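Local coordinates for fatty acid amide hydrolase (Candida albicans, PDB 6KVR), which probably hydrolyses monocarboxylic acid amides to the carboxylate and ammonium, as a member of the amidase signature family, at residues F107-C120 / G236-I248. Residues are numbered along the deposited sequence; the frame is centred on the assembly and turned at random.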
loop_
_atom_site.group_PDB
_atom_site.type_symbol
_atom_site.label_atom_id
_atom_site.label_comp_id
_atom_site.label_asym_id
_atom_site.label_seq_id
_atom_site.Cartn_x
_atom_site.Cartn_y
_atom_site.Cartn_z
ATOM N N PHE A 107 -19.603 32.892 4.859
ATOM C CA PHE A 107 -18.254 32.373 4.679
ATOM C C PHE A 107 -17.510 33.127 3.584
ATOM O O PHE A 107 -16.317 33.427 3.726
ATOM C CB PHE A 107 -18.315 30.874 4.372
ATOM C CG PHE A 107 -18.506 30.027 5.590
ATOM C CD1 PHE A 107 -17.441 29.771 6.440
ATOM C CD2 PHE A 107 -19.753 29.502 5.901
ATOM C CE1 PHE A 107 -17.614 29.009 7.568
ATOM C CE2 PHE A 107 -19.936 28.740 7.032
ATOM C CZ PHE A 107 -18.864 28.485 7.867
ATOM N N ALA A 108 -18.201 33.464 2.496
ATOM C CA ALA A 108 -17.561 34.207 1.416
ATOM C C ALA A 108 -17.045 35.558 1.909
ATOM O O ALA A 108 -15.917 35.968 1.588
ATOM C CB ALA A 108 -18.548 34.395 0.260
ATOM N N HIS A 109 -17.881 36.276 2.673
ATOM C CA HIS A 109 -17.448 37.504 3.327
ATOM C C HIS A 109 -16.244 37.244 4.229
ATOM O O HIS A 109 -15.215 37.920 4.123
ATOM C CB HIS A 109 -18.626 38.083 4.127
ATOM C CG HIS A 109 -18.422 39.489 4.607
ATOM N ND1 HIS A 109 -19.444 40.237 5.158
ATOM C CD2 HIS A 109 -17.321 40.280 4.634
ATOM C CE1 HIS A 109 -18.982 41.428 5.495
ATOM N NE2 HIS A 109 -17.699 41.482 5.184
ATOM N N ARG A 110 -16.346 36.244 5.113
ATOM C CA ARG A 110 -15.257 35.991 6.050
ATOM C C ARG A 110 -13.978 35.563 5.329
ATOM O O ARG A 110 -12.876 35.883 5.794
ATOM C CB ARG A 110 -15.686 34.948 7.087
ATOM C CG ARG A 110 -14.836 34.945 8.366
ATOM C CD ARG A 110 -15.540 34.265 9.553
ATOM N NE ARG A 110 -14.613 33.975 10.646
ATOM C CZ ARG A 110 -14.969 33.648 11.885
ATOM N NH1 ARG A 110 -16.240 33.577 12.249
ATOM N NH2 ARG A 110 -14.024 33.395 12.787
ATOM N N ALA A 111 -14.103 34.882 4.176
ATOM C CA ALA A 111 -12.918 34.458 3.428
ATOM C C ALA A 111 -12.244 35.638 2.742
ATOM O O ALA A 111 -11.012 35.673 2.631
ATOM C CB ALA A 111 -13.290 33.377 2.406
ATOM N N THR A 112 -13.027 36.615 2.269
ATOM C CA THR A 112 -12.421 37.803 1.662
ATOM C C THR A 112 -11.633 38.596 2.697
ATOM O O THR A 112 -10.526 39.079 2.417
ATOM C CB THR A 112 -13.497 38.689 1.022
ATOM O OG1 THR A 112 -14.295 37.905 0.127
ATOM C CG2 THR A 112 -12.867 39.825 0.241
ATOM N N LEU A 113 -12.192 38.738 3.902
ATOM C CA LEU A 113 -11.443 39.345 4.997
ATOM C C LEU A 113 -10.167 38.556 5.282
ATOM O O LEU A 113 -9.076 39.135 5.369
ATOM C CB LEU A 113 -12.334 39.452 6.239
ATOM C CG LEU A 113 -13.479 40.462 6.043
ATOM C CD1 LEU A 113 -14.559 40.299 7.112
ATOM C CD2 LEU A 113 -12.973 41.910 5.965
ATOM N N ALA A 114 -10.276 37.223 5.365
ATOM C CA ALA A 114 -9.092 36.386 5.579
ATOM C C ALA A 114 -7.988 36.693 4.562
ATOM O O ALA A 114 -6.825 36.906 4.934
ATOM C CB ALA A 114 -9.478 34.905 5.521
ATOM N N HIS A 115 -8.343 36.745 3.271
ATOM C CA HIS A 115 -7.355 37.056 2.238
ATOM C C HIS A 115 -6.757 38.448 2.415
ATOM O O HIS A 115 -5.550 38.638 2.224
ATOM C CB HIS A 115 -7.971 36.948 0.843
ATOM C CG HIS A 115 -6.990 37.235 -0.254
ATOM N ND1 HIS A 115 -5.895 36.433 -0.500
ATOM C CD2 HIS A 115 -6.909 38.255 -1.138
ATOM C CE1 HIS A 115 -5.202 36.927 -1.509
ATOM N NE2 HIS A 115 -5.792 38.038 -1.912
ATOM N N GLN A 116 -7.591 39.441 2.739
ATOM C CA GLN A 116 -7.100 40.813 2.867
ATOM C C GLN A 116 -6.044 40.932 3.961
ATOM O O GLN A 116 -5.100 41.719 3.837
ATOM C CB GLN A 116 -8.271 41.761 3.144
ATOM C CG GLN A 116 -8.159 43.078 2.415
ATOM C CD GLN A 116 -9.035 44.165 3.020
ATOM O OE1 GLN A 116 -10.069 43.886 3.628
ATOM N NE2 GLN A 116 -8.608 45.410 2.869
ATOM N N PHE A 117 -6.153 40.124 5.011
ATOM C CA PHE A 117 -5.179 40.152 6.092
ATOM C C PHE A 117 -4.051 39.136 5.909
ATOM O O PHE A 117 -2.888 39.474 6.137
ATOM C CB PHE A 117 -5.885 39.912 7.427
ATOM C CG PHE A 117 -6.630 41.120 7.947
ATOM C CD1 PHE A 117 -5.976 42.081 8.715
ATOM C CD2 PHE A 117 -7.982 41.299 7.668
ATOM C CE1 PHE A 117 -6.665 43.197 9.205
ATOM C CE2 PHE A 117 -8.669 42.397 8.146
ATOM C CZ PHE A 117 -8.011 43.352 8.915
ATOM N N THR A 118 -4.354 37.891 5.510
ATOM C CA THR A 118 -3.334 36.852 5.503
ATOM C C THR A 118 -2.744 36.534 4.129
ATOM O O THR A 118 -1.693 35.885 4.077
ATOM C CB THR A 118 -3.893 35.558 6.093
ATOM O OG1 THR A 118 -4.950 35.081 5.249
ATOM C CG2 THR A 118 -4.404 35.794 7.517
ATOM N N ASN A 119 -3.381 36.954 3.030
ATOM C CA ASN A 119 -2.914 36.651 1.666
ATOM C C ASN A 119 -2.981 35.147 1.390
ATOM O O ASN A 119 -2.121 34.571 0.720
ATOM C CB ASN A 119 -1.503 37.201 1.415
ATOM C CG ASN A 119 -1.136 37.244 -0.070
ATOM O OD1 ASN A 119 -1.937 37.654 -0.912
ATOM N ND2 ASN A 119 0.091 36.821 -0.394
ATOM N N CYS A 120 -4.037 34.511 1.898
ATOM C CA CYS A 120 -4.192 33.067 1.861
ATOM C C CYS A 120 -4.784 32.513 0.560
ATOM O O CYS A 120 -4.702 31.298 0.346
ATOM C CB CYS A 120 -5.066 32.621 3.038
ATOM S SG CYS A 120 -6.706 33.369 3.007
ATOM N N GLY A 236 -2.339 28.390 2.702
ATOM C CA GLY A 236 -3.582 29.136 2.737
ATOM C C GLY A 236 -4.684 28.401 3.460
ATOM O O GLY A 236 -5.588 29.033 4.010
ATOM N N GLU A 237 -4.640 27.063 3.465
ATOM C CA GLU A 237 -5.637 26.302 4.218
ATOM C C GLU A 237 -5.555 26.607 5.712
ATOM O O GLU A 237 -6.575 26.846 6.358
ATOM C CB GLU A 237 -5.489 24.799 3.954
ATOM C CG GLU A 237 -5.827 24.440 2.507
ATOM C CD GLU A 237 -7.250 24.847 2.160
ATOM O OE1 GLU A 237 -8.116 24.794 3.065
ATOM O OE2 GLU A 237 -7.497 25.272 1.012
ATOM N N GLY A 238 -4.347 26.593 6.281
ATOM C CA GLY A 238 -4.210 26.901 7.696
ATOM C C GLY A 238 -4.689 28.303 8.029
ATOM O O GLY A 238 -5.397 28.511 9.018
ATOM N N ALA A 239 -4.323 29.282 7.197
ATOM C CA ALA A 239 -4.751 30.652 7.445
ATOM C C ALA A 239 -6.271 30.768 7.385
ATOM O O ALA A 239 -6.894 31.322 8.297
ATOM C CB ALA A 239 -4.091 31.604 6.444
ATOM N N ILE A 240 -6.891 30.237 6.326
ATOM C CA ILE A 240 -8.317 30.495 6.120
ATOM C C ILE A 240 -9.161 29.694 7.109
ATOM O O ILE A 240 -10.190 30.173 7.588
ATOM C CB ILE A 240 -8.724 30.222 4.658
ATOM C CG1 ILE A 240 -10.151 30.697 4.412
ATOM C CG2 ILE A 240 -8.666 28.726 4.327
ATOM C CD1 ILE A 240 -10.552 30.666 2.944
ATOM N N VAL A 241 -8.753 28.468 7.429
ATOM C CA VAL A 241 -9.495 27.700 8.421
ATOM C C VAL A 241 -9.318 28.324 9.803
ATOM O O VAL A 241 -10.297 28.567 10.514
ATOM C CB VAL A 241 -9.070 26.215 8.383
ATOM C CG1 VAL A 241 -9.727 25.415 9.507
ATOM C CG2 VAL A 241 -9.422 25.598 7.026
ATOM N N GLY A 242 -8.072 28.643 10.183
ATOM C CA GLY A 242 -7.833 29.295 11.469
ATOM C C GLY A 242 -8.592 30.601 11.644
ATOM O O GLY A 242 -8.999 30.944 12.754
ATOM N N TYR A 243 -8.793 31.342 10.558
ATOM C CA TYR A 243 -9.593 32.555 10.555
ATOM C C TYR A 243 -11.093 32.282 10.495
ATOM O O TYR A 243 -11.877 33.198 10.760
ATOM C CB TYR A 243 -9.200 33.422 9.359
ATOM C CG TYR A 243 -9.677 34.866 9.402
ATOM C CD1 TYR A 243 -8.931 35.845 10.050
ATOM C CD2 TYR A 243 -10.843 35.259 8.757
ATOM C CE1 TYR A 243 -9.349 37.175 10.078
ATOM C CE2 TYR A 243 -11.267 36.599 8.777
ATOM C CZ TYR A 243 -10.518 37.542 9.434
ATOM O OH TYR A 243 -10.935 38.856 9.458
ATOM N N GLY A 244 -11.513 31.071 10.135
ATOM C CA GLY A 244 -12.922 30.792 9.931
ATOM C C GLY A 244 -13.453 31.158 8.562
ATOM O O GLY A 244 -14.675 31.166 8.367
ATOM N N GLY A 245 -12.575 31.459 7.606
ATOM C CA GLY A 245 -13.000 31.811 6.263
ATOM C C GLY A 245 -13.618 30.673 5.475
ATOM O O GLY A 245 -14.176 30.923 4.400
ATOM N N SER A 246 -13.523 29.441 5.966
ATOM C CA SER A 246 -14.278 28.337 5.399
ATOM C C SER A 246 -14.615 27.378 6.532
ATOM O O SER A 246 -14.050 27.457 7.623
ATOM C CB SER A 246 -13.498 27.628 4.277
ATOM O OG SER A 246 -12.377 26.942 4.796
ATOM N N ALA A 247 -15.523 26.442 6.253
ATOM C CA ALA A 247 -15.960 25.494 7.273
ATOM C C ALA A 247 -15.047 24.272 7.380
ATOM O O ALA A 247 -14.869 23.722 8.480
ATOM C CB ALA A 247 -17.398 25.046 6.979
ATOM N N ILE A 248 -14.507 23.803 6.251
ATOM C CA ILE A 248 -13.506 22.744 6.223
ATOM C C ILE A 248 -12.510 23.088 5.128
ATOM O O ILE A 248 -12.867 23.687 4.109
ATOM C CB ILE A 248 -14.111 21.342 5.967
ATOM C CG1 ILE A 248 -15.281 21.065 6.901
ATOM C CG2 ILE A 248 -13.054 20.249 6.135
ATOM C CD1 ILE A 248 -15.969 19.720 6.660
#
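R110 and Y243 meet where helix 107-118 crosses the C-terminal end of helix 236-243. The arginine CB lies near the carbonyl of G244; CG, set anti to the backbone N (chi1 -161°), passes beside CE2 of Y243; and CD comes to 3.4 Å from G244 O. The extended chain delivers the guanidinium side-on to a single acceptor. NE donates to Y243 O over 2.8 Å, in the carbonyl plane and on a lone pair, while NH2 reaches the same oxygen at 3.0 Å from above that plane. Both N-H...O bonds are bent (145° for NE), as expected when two nitrogens share one oxygen. The oxygen stays close to the guanidinium plane, the two bonds restrict rotation, and NH1 forms a salt bridge with D83.

The acceptor carbonyl directly precedes G244, the first residue to leave helical angles. G244 has positive phi, and the bonds G245 N to I240 O and G244 N to V241 O define a Schellman motif, after which the chain runs toward strand 248-253 of the mixed amidase sheet. Having no side chain, G245 can bring its CA to 3.9 Å from A111 CA, and its O packs on A111 CB.

Y243 is the knob in a hole formed by R110, L113, A114 and F117. CA of A114 stands over one ring face, 4.0 Å from the centroid and 18° off the normal, a CH-pi contact, and A114 CB touches CD2. Y243 OH packs against L113 CB at 3.6 Å. At the start of 236-248, where G236 lies about 7 Å from the side chain of K158, a predicted charge-relay residue, C120 CB meets A239 CB, and G236 CA makes a CA-H...O contact with C120 O. Near G245, F107 lays CZ 3.8 Å from A247 CB.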